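Local coordinates for Low density lipoprotein receptor adapter protein 1 (Rattus norvegicus, PDB 3SO6) that acts as a clathrin-associated sorting adaptor whose phosphotyrosine-binding domain grips the NPXY internalization motif of the LDL receptor tail for endocytosis, at residues E67-I71 and Y72-Y76. Numbering follows the deposited sequence.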
ATOM      1  N   GLU A  67      -4.323  -1.742  10.854  1.00 18.12           N
ATOM      2  CA  GLU A  67      -4.798  -0.452  10.440  1.00 19.10           C
ATOM      3  C   GLU A  67      -5.765  -0.634   9.301  1.00 17.81           C
ATOM      4  O   GLU A  67      -5.532  -1.450   8.442  1.00 17.80           O
ATOM      5  CB  GLU A  67      -3.606   0.410   9.932  1.00 20.25           C
ATOM      6  CG  GLU A  67      -4.017   1.842   9.798  1.00 24.99           C
ATOM      7  CD  GLU A  67      -2.948   2.801   9.305  1.00 24.03           C
ATOM      8  OE1 GLU A  67      -1.799   2.394   9.001  1.00 26.16           O
ATOM      9  OE2 GLU A  67      -3.298   4.005   9.179  1.00 30.12           O
ATOM     10  N   ASN A  68      -6.876   0.075   9.345  1.00 16.94           N
ATOM     11  CA  ASN A  68      -7.726   0.217   8.143  1.00 17.59           C
ATOM     12  C   ASN A  68      -7.335   1.525   7.461  1.00 17.63           C
ATOM     13  O   ASN A  68      -7.517   2.637   8.041  1.00 22.42           O
ATOM     14  CB  ASN A  68      -9.252   0.239   8.583  1.00 20.83           C
ATOM     15  CG  ASN A  68     -10.184   0.286   7.389  1.00 22.95           C
ATOM     16  OD1 ASN A  68      -9.777   0.394   6.212  1.00 28.71           O
ATOM     17  ND2 ASN A  68     -11.405   0.078   7.655  1.00 29.93           N
ATOM     18  N   VAL A  69      -6.739   1.424   6.268  1.00 13.89           N
ATOM     19  CA  VAL A  69      -6.226   2.574   5.568  1.00 15.20           C
ATOM     20  C   VAL A  69      -7.274   3.047   4.571  1.00 13.84           C
ATOM     21  O   VAL A  69      -7.453   2.408   3.500  1.00 14.85           O
ATOM     22  CB  VAL A  69      -4.908   2.230   4.847  1.00 14.99           C
ATOM     23  CG1 VAL A  69      -4.280   3.495   4.294  1.00 18.75           C
ATOM     24  CG2 VAL A  69      -3.920   1.545   5.859  1.00 17.80           C
ATOM     25  N   SER A  70      -7.913   4.186   4.842  1.00 14.78           N
ATOM     26  CA  SER A  70      -8.956   4.707   3.937  1.00 14.91           C
ATOM     27  C   SER A  70      -8.353   4.911   2.560  1.00 14.41           C
ATOM     28  O   SER A  70      -7.254   5.496   2.411  1.00 15.57           O
ATOM     29  CB  SER A  70      -9.442   6.056   4.465  1.00 17.13           C
ATOM     30  OG  SER A  70     -10.275   6.660   3.521  1.00 19.67           O
ATOM     31  N   ILE A  71      -9.130   4.594   1.529  1.00 13.87           N
ATOM     32  CA  ILE A  71      -8.686   4.839   0.134  1.00 13.62           C
ATOM     33  C   ILE A  71      -8.302   6.307  -0.071  1.00 13.70           C
ATOM     34  O   ILE A  71      -7.400   6.564  -0.858  1.00 13.06           O
ATOM     35  CB  ILE A  71      -9.830   4.376  -0.886  1.00 13.55           C
ATOM     36  CG1 ILE A  71      -9.265   4.084  -2.250  1.00 15.77           C
ATOM     37  CG2 ILE A  71     -11.060   5.359  -0.837  1.00 14.36           C
ATOM     38  CD1 ILE A  71      -8.490   2.832  -2.376  1.00 15.64           C
ATOM     39  N   TYR A  72      -8.959   7.254   0.624  1.00 13.41           N
ATOM     40  CA  TYR A  72      -8.663   8.671   0.383  1.00 13.31           C
ATOM     41  C   TYR A  72      -7.309   9.123   0.890  1.00 13.59           C
ATOM     42  O   TYR A  72      -6.795  10.152   0.509  1.00 15.97           O
ATOM     43  CB  TYR A  72      -9.712   9.528   1.040  1.00 15.18           C
ATOM     44  CG  TYR A  72     -11.106   9.273   0.563  1.00 16.07           C
ATOM     45  CD1 TYR A  72     -11.470   9.504  -0.783  1.00 17.53           C
ATOM     46  CD2 TYR A  72     -12.070   8.816   1.467  1.00 16.66           C
ATOM     47  CE1 TYR A  72     -12.783   9.278  -1.169  1.00 17.72           C
ATOM     48  CE2 TYR A  72     -13.373   8.560   1.063  1.00 20.16           C
ATOM     49  CZ  TYR A  72     -13.723   8.792  -0.278  1.00 20.00           C
ATOM     50  OH  TYR A  72     -15.050   8.608  -0.734  1.00 24.37           O
ATOM     51  N   ARG A  73      -6.719   8.318   1.763  1.00 14.15           N
ATOM     52  CA  ARG A  73      -5.390   8.593   2.291  1.00 13.08           C
ATOM     53  C   ARG A  73      -4.248   8.086   1.412  1.00 12.79           C
ATOM     54  O   ARG A  73      -3.081   8.458   1.672  1.00 14.21           O
ATOM     55  CB  ARG A  73      -5.248   7.926   3.664  1.00 14.96           C
ATOM     56  CG  ARG A  73      -6.119   8.561   4.750  1.00 15.87           C
ATOM     57  CD  ARG A  73      -6.104   7.696   6.057  1.00 18.57           C
ATOM     58  NE  ARG A  73      -4.742   7.415   6.490  1.00 18.51           N
ATOM     59  CZ  ARG A  73      -4.358   6.379   7.244  1.00 18.78           C
ATOM     60  NH1 ARG A  73      -5.223   5.496   7.707  1.00 20.33           N
ATOM     61  NH2 ARG A  73      -3.057   6.151   7.502  1.00 21.00           N
ATOM     62  N   ILE A  74      -4.511   7.125   0.495  1.00 12.30           N
ATOM     63  CA  ILE A  74      -3.437   6.406  -0.209  1.00 11.39           C
ATOM     64  C   ILE A  74      -3.187   7.204  -1.474  1.00 11.66           C
ATOM     65  O   ILE A  74      -4.148   7.476  -2.232  1.00 12.61           O
ATOM     66  CB  ILE A  74      -3.860   4.958  -0.534  1.00 11.50           C
ATOM     67  CG1 ILE A  74      -4.225   4.171   0.738  1.00 12.53           C
ATOM     68  CG2 ILE A  74      -2.779   4.329  -1.388  1.00 12.76           C
ATOM     69  CD1 ILE A  74      -4.878   2.800   0.431  1.00 13.73           C
ATOM     70  N   SER A  75      -1.948   7.650  -1.684  1.00  9.86           N
ATOM     71  CA  SER A  75      -1.648   8.444  -2.864  1.00 12.68           C
ATOM     72  C   SER A  75      -1.113   7.661  -3.991  1.00 10.94           C
ATOM     73  O   SER A  75      -1.257   8.083  -5.148  1.00 11.72           O
ATOM     74  CB  SER A  75      -0.644   9.552  -2.505  1.00 12.17           C
ATOM     75  OG  SER A  75       0.426   8.976  -1.804  1.00 13.71           O
ATOM     76  N   TYR A  76      -0.467   6.517  -3.725  1.00 10.80           N
ATOM     77  CA  TYR A  76       0.414   5.899  -4.755  0.50 10.49           C
ATOM     78  C   TYR A  76       0.648   4.447  -4.363  1.00 10.30           C
ATOM     79  O   TYR A  76       0.741   4.148  -3.157  1.00 10.23           O
ATOM     80  CB  TYR A  76       1.745   6.695  -4.745  0.50 10.99           C
ATOM     81  CG  TYR A  76       2.671   6.441  -5.944  0.50  9.15           C
ATOM     82  CD1 TYR A  76       2.412   6.959  -7.200  0.50 12.34           C
ATOM     83  CD2 TYR A  76       3.863   5.680  -5.785  0.50  9.51           C
ATOM     84  CE1 TYR A  76       3.284   6.743  -8.249  0.50 12.18           C
ATOM     85  CE2 TYR A  76       4.700   5.434  -6.852  0.50 10.62           C
ATOM     86  CZ  TYR A  76       4.416   5.959  -8.074  0.50 12.87           C
ATOM     87  OH  TYR A  76       5.259   5.687  -9.125  0.50 15.32           O
TER
HETATM   88  O   HOH W   1      -8.108   5.557   7.557  1.00 22.69           O
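Arg73 folds back along the chain and meets Glu67 end-on in a salt bridge, NH1 and NH2 both donating to the single oxygen OE2, at 2.8 and 2.7 Å. That oxygen lies almost in the guanidinium plane, yet both nitrogens come to it from one face of the carboxylate, whose plane is tilted 32° from the guanidinium. The bend that turns the arginine back toward the strand is at chi3 (52°). Val69 CG1 sits over one guanidinium face, 4.0 Å above its centre, while a water at the edge accepts from Arg73 NH1 and Ser70 N and donates to Asn68 O. With Arg73 cut back to an alanine, the Glu67 carboxylate is likely to lose its positive mate and the water one of its donors. The salt bridge spans the short 3-10 turn between strands 65-70 and 74-79, outermost within this chain in the PTB-domain sheet; Arg73 NE reaches on to Gln92 O, and the bound peptide pairs antiparallel at Tyr76, carrying the sheet on. In the turn, Ser70 O accepts from Arg73 N at 2.9 Å. A chi1 of 171° swings Ser70 OG alongside its carbonyl, where it accepts from Tyr72 N at 3.2 Å, an ST turn. Ile71 CG2 stands over the centre of the Tyr72 ring in a CH-pi contact, close to the normal. Inside, Ile74 CG1 meets Val69 CG1 at 3.6 Å, the side chains crossing nearly at right angles, and Ile74 also packs on Phe123 of helix 109-131.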